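Local coordinates for protein DNA polymerase III, beta subunit (Thermotoga maritima, PDB 1VPK) that probably tethers DNA polymerases and other proteins to DNA and makes them processive, acting as a ring-shaped head-to-tail homodimer around the duplex, at residues Phe351-Ser354 against Thr355-Cys358; Phe294-Glu298 against Asn299-Leu303. All blocks are in the same frame, centred on the assembly; numbering follows the deposited sequence.

Contact 1 of 2, residues Phe351-Ser354 against Thr355-Cys358; sequences FVDS and TSPC
One water molecule bridges Val352 and Ser356: it accepts from Val352 N at 3.0 Å and can donate to Ser356 O, 2.8 Å away, tying together the two limbs of the loop between strands 346-351 and 358-362. Nearer the tip, the chain reverses in a type I beta turn running from Asp353 to Ser356. Its bond, Ser356 N to Asp353 O at 3.2 Å, is nearly straight at hydrogen (166°), yet the donor stands well above the carbonyl plane. The Ser356 side chain leans back over the turn, OG lying 3.5 Å from Asp353 CB, while its CB packs against Val352 CB at 3.8 Å. At the strand ends the chemistry changes. Cys358 SG, swung anti to its own nitrogen (chi1 169°), comes obliquely onto the Phe351 ring, 4.1 Å from the centroid and 3.6 Å from CE2. This is a cysteine sulfur-aromatic contact, and both residues are buried, with Phe330 of strand 326-330 touching each of them. Between the turn bond and the sulfur-ring contact the polar link from limb to limb runs through water, so the middle of the loop probably depends on that bound solvent for its shape.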
loop_
_atom_site.group_PDB
_atom_site.type_symbol
_atom_site.label_atom_id
_atom_site.label_comp_id
_atom_site.label_asym_id
_atom_site.label_seq_id
_atom_site.Cartn_x
_atom_site.Cartn_y
_atom_site.Cartn_z
ATOM N N PHE A 351 3.321 -27.046 -23.280
ATOM C CA PHE A 351 2.715 -28.089 -22.472
ATOM C C PHE A 351 3.010 -29.455 -23.058
ATOM O O PHE A 351 3.229 -29.598 -24.282
ATOM C CB PHE A 351 1.198 -27.953 -22.450
ATOM C CG PHE A 351 0.670 -26.572 -22.099
ATOM C CD1 PHE A 351 0.464 -25.647 -23.075
ATOM C CD2 PHE A 351 0.337 -26.233 -20.796
ATOM C CE1 PHE A 351 -0.053 -24.392 -22.794
ATOM C CE2 PHE A 351 -0.210 -24.971 -20.510
ATOM C CZ PHE A 351 -0.391 -24.060 -21.531
ATOM N N VAL A 352 2.932 -30.477 -22.193
ATOM C CA VAL A 352 3.016 -31.873 -22.611
ATOM C C VAL A 352 1.639 -32.484 -22.365
ATOM O O VAL A 352 0.912 -32.762 -23.310
ATOM C CB VAL A 352 4.196 -32.640 -21.898
ATOM C CG1 VAL A 352 4.314 -34.124 -22.356
ATOM C CG2 VAL A 352 5.523 -32.003 -22.217
ATOM N N ASP A 353 1.265 -32.610 -21.092
ATOM C CA ASP A 353 0.100 -33.364 -20.604
ATOM C C ASP A 353 -0.519 -32.591 -19.453
ATOM O O ASP A 353 0.109 -31.694 -18.907
ATOM C CB ASP A 353 0.537 -34.693 -19.952
ATOM C CG ASP A 353 1.038 -35.666 -20.917
ATOM O OD1 ASP A 353 0.594 -35.614 -22.095
ATOM O OD2 ASP A 353 1.868 -36.493 -20.510
ATOM N N SER A 354 -1.712 -32.997 -19.051
ATOM C CA SER A 354 -2.428 -32.375 -17.920
ATOM C C SER A 354 -1.639 -32.544 -16.615
ATOM O O SER A 354 -1.837 -31.799 -15.667
ATOM C CB SER A 354 -3.846 -32.970 -17.786
ATOM O OG SER A 354 -3.833 -34.296 -17.246
ATOM N N THR A 355 -0.730 -33.507 -16.591
ATOM C CA THR A 355 0.049 -33.854 -15.387
ATOM C C THR A 355 1.512 -33.420 -15.441
ATOM O O THR A 355 2.249 -33.681 -14.520
ATOM C CB THR A 355 -0.039 -35.354 -15.119
ATOM O OG1 THR A 355 0.446 -36.073 -16.249
ATOM C CG2 THR A 355 -1.497 -35.720 -14.912
ATOM N N SER A 356 1.892 -32.681 -16.491
ATOM C CA SER A 356 3.279 -32.291 -16.708
ATOM C C SER A 356 3.467 -30.787 -16.493
ATOM O O SER A 356 2.504 -30.011 -16.664
ATOM C CB SER A 356 3.653 -32.671 -18.131
ATOM O OG SER A 356 3.532 -34.071 -18.287
ATOM N N PRO A 357 4.694 -30.356 -16.135
ATOM C CA PRO A 357 4.956 -28.926 -16.002
ATOM C C PRO A 357 4.636 -28.161 -17.287
ATOM O O PRO A 357 4.655 -28.732 -18.396
ATOM C CB PRO A 357 6.468 -28.856 -15.742
ATOM C CG PRO A 357 6.834 -30.209 -15.204
ATOM C CD PRO A 357 5.881 -31.182 -15.821
ATOM N N CYS A 358 4.373 -26.886 -17.129
ATOM C CA CYS A 358 4.268 -25.964 -18.254
ATOM C C CYS A 358 5.504 -25.069 -18.235
ATOM O O CYS A 358 5.906 -24.563 -17.164
ATOM C CB CYS A 358 3.002 -25.117 -18.082
ATOM S SG CYS A 358 2.860 -23.752 -19.153
HETATM O O HOH W 1 2.134 -29.544 -19.441
#

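Contact 2 of 2, residues Phe294-Glu298 against Asn299-Leu303; sequences FEIEE and NVMRL
The short connection Glu297-Asn299 joins strands 292-296 and 300-307 into a beta hairpin, whose antiparallel backbones pair Glu295 with Arg302. In this hydrogen-bonded pair Glu295 N gives to Arg302 O and Arg302 N returns to Glu295 O, both at 2.9 Å. Nearer the turn, Glu297 N meets Val300 O at 2.9 Å almost head-on to the carbonyl. The same Glu295-Arg302 pair is joined again by its side chains: Arg302 NH1 bonds to the syn lone pair of Glu295 OE1 at 3.0 Å, a salt bridge in which the oxygen sits 20° out of the guanidinium plane. A bend at chi3 (95°) turns the end of the arginine toward the carboxylate, whose OE2 is salt-bridged to Lys293. A leucine in place of Arg302 would probably leave Glu295 OE1 without its charged mate and the carboxylate freer to turn about its tie to Lys293. The other face of the hairpin is apolar. Met301 SD makes a Met-aromatic contact at the edge of the Phe294 ring, in its plane and 3.4 Å from CD2, and Leu303 CD2 approaches that carbon obliquely at 3.4 Å. Ile296 runs alongside Met301, CG1 to CG 3.8 Å. This buried face looks into the domain, with Met301 and Leu303 on helix 271-285 and Ile296 on strand 265-270, while strands 326-330 and 311-318 continue the sheet beyond 292-296 and 300-307 respectively.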
loop_
_atom_site.group_PDB
_atom_site.type_symbol
_atom_site.label_atom_id
_atom_site.label_comp_id
_atom_site.label_asym_id
_atom_site.label_seq_id
_atom_site.Cartn_x
_atom_site.Cartn_y
_atom_site.Cartn_z
ATOM N N PHE A 294 -7.431 -24.311 -18.002
ATOM C CA PHE A 294 -7.220 -23.899 -19.374
ATOM C C PHE A 294 -7.751 -24.997 -20.259
ATOM O O PHE A 294 -7.368 -26.153 -20.087
ATOM C CB PHE A 294 -5.734 -23.706 -19.671
ATOM C CG PHE A 294 -5.131 -22.514 -18.995
ATOM C CD1 PHE A 294 -4.902 -22.507 -17.661
ATOM C CD2 PHE A 294 -4.790 -21.398 -19.695
ATOM C CE1 PHE A 294 -4.363 -21.407 -17.049
ATOM C CE2 PHE A 294 -4.242 -20.314 -19.072
ATOM C CZ PHE A 294 -4.019 -20.337 -17.770
ATOM N N GLU A 295 -8.661 -24.621 -21.158
ATOM C CA GLU A 295 -9.183 -25.459 -22.228
ATOM C C GLU A 295 -8.612 -24.852 -23.507
ATOM O O GLU A 295 -9.084 -23.822 -24.029
ATOM C CB GLU A 295 -10.704 -25.447 -22.229
ATOM C CG GLU A 295 -11.287 -25.994 -20.955
ATOM C CD GLU A 295 -12.765 -25.719 -20.818
ATOM O OE1 GLU A 295 -13.354 -25.029 -21.655
ATOM O OE2 GLU A 295 -13.354 -26.217 -19.859
ATOM N N ILE A 296 -7.561 -25.488 -23.981
ATOM C CA ILE A 296 -6.851 -25.041 -25.144
ATOM C C ILE A 296 -7.380 -25.748 -26.404
ATOM O O ILE A 296 -7.418 -26.972 -26.489
ATOM C CB ILE A 296 -5.359 -25.301 -24.961
ATOM C CG1 ILE A 296 -4.849 -24.620 -23.710
ATOM C CG2 ILE A 296 -4.610 -24.816 -26.197
ATOM C CD1 ILE A 296 -3.585 -25.168 -23.224
ATOM N N GLU A 297 -7.841 -24.946 -27.353
ATOM C CA GLU A 297 -8.428 -25.391 -28.589
ATOM C C GLU A 297 -7.633 -24.727 -29.702
ATOM O O GLU A 297 -6.621 -24.055 -29.452
ATOM C CB GLU A 297 -9.898 -24.975 -28.670
ATOM C CG GLU A 297 -10.732 -25.477 -27.477
ATOM C CD GLU A 297 -12.130 -24.840 -27.384
ATOM O OE1 GLU A 297 -12.581 -24.196 -28.377
ATOM O OE2 GLU A 297 -12.780 -25.009 -26.311
ATOM N N GLU A 298 -8.089 -24.894 -30.936
ATOM C CA GLU A 298 -7.243 -24.575 -32.052
ATOM C C GLU A 298 -6.861 -23.099 -32.163
ATOM O O GLU A 298 -5.697 -22.795 -32.475
ATOM C CB GLU A 298 -7.853 -25.099 -33.348
ATOM C CG GLU A 298 -6.818 -25.154 -34.552
ATOM C CD GLU A 298 -5.304 -25.319 -34.151
ATOM O OE1 GLU A 298 -4.910 -26.362 -33.562
ATOM O OE2 GLU A 298 -4.513 -24.375 -34.458
ATOM N N ASN A 299 -7.818 -22.211 -31.898
ATOM C CA ASN A 299 -7.662 -20.755 -32.061
ATOM C C ASN A 299 -7.862 -19.926 -30.781
ATOM O O ASN A 299 -7.672 -18.709 -30.795
ATOM C CB ASN A 299 -8.740 -20.256 -33.056
ATOM C CG ASN A 299 -8.454 -20.674 -34.467
ATOM O OD1 ASN A 299 -9.228 -21.384 -35.087
ATOM N ND2 ASN A 299 -7.311 -20.263 -34.974
ATOM N N VAL A 300 -8.350 -20.570 -29.734
ATOM C CA VAL A 300 -8.697 -19.905 -28.494
ATOM C C VAL A 300 -8.351 -20.809 -27.343
ATOM O O VAL A 300 -8.182 -22.034 -27.486
ATOM C CB VAL A 300 -10.234 -19.519 -28.389
ATOM C CG1 VAL A 300 -10.624 -18.551 -29.460
ATOM C CG2 VAL A 300 -11.126 -20.729 -28.497
ATOM N N MET A 301 -8.279 -20.189 -26.188
ATOM C CA MET A 301 -8.077 -20.862 -24.953
ATOM C C MET A 301 -9.152 -20.309 -24.039
ATOM O O MET A 301 -9.303 -19.095 -23.978
ATOM C CB MET A 301 -6.671 -20.483 -24.496
ATOM C CG MET A 301 -6.200 -21.100 -23.312
ATOM S SD MET A 301 -4.433 -20.803 -23.063
ATOM C CE MET A 301 -4.253 -19.053 -22.880
ATOM N N ARG A 302 -9.933 -21.170 -23.388
ATOM C CA ARG A 302 -10.892 -20.727 -22.370
ATOM C C ARG A 302 -10.292 -20.920 -20.992
ATOM O O ARG A 302 -9.712 -21.976 -20.711
ATOM C CB ARG A 302 -12.199 -21.521 -22.453
ATOM C CG ARG A 302 -12.912 -21.485 -23.840
ATOM C CD ARG A 302 -14.014 -22.547 -23.908
ATOM N NE ARG A 302 -15.333 -22.023 -23.557
ATOM C CZ ARG A 302 -16.272 -22.658 -22.838
ATOM N NH1 ARG A 302 -16.056 -23.860 -22.300
ATOM N NH2 ARG A 302 -17.443 -22.063 -22.597
ATOM N N LEU A 303 -10.422 -19.911 -20.134
ATOM C CA LEU A 303 -9.974 -19.996 -18.762
ATOM C C LEU A 303 -11.222 -20.127 -17.890
ATOM O O LEU A 303 -12.137 -19.319 -17.999
ATOM C CB LEU A 303 -9.163 -18.762 -18.304
ATOM C CG LEU A 303 -7.897 -18.230 -18.994
ATOM C CD1 LEU A 303 -6.870 -17.712 -18.041
ATOM C CD2 LEU A 303 -7.305 -19.194 -19.948
#

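Both contacts are local chain reversals in the C-terminal domain, contact 2 coming earlier in the sequence, and their centres lie about 15 Å apart. They belong to different antiparallel sheets: 351-358 links two strands of the sheet that includes 265-270, whereas 294-303 is a hairpin of the sheet that includes 326-330. One place where the two sheets pack together is Phe351 CE1 on Ile296 CD1, 3.6 Å apart. Around this junction Phe351 also rests on Leu326 and Ile328, whose strand is hydrogen-bonded to Ile296 and Phe294, so apolar packing connects the two reversals. Neither contact is touched by the partner subunit.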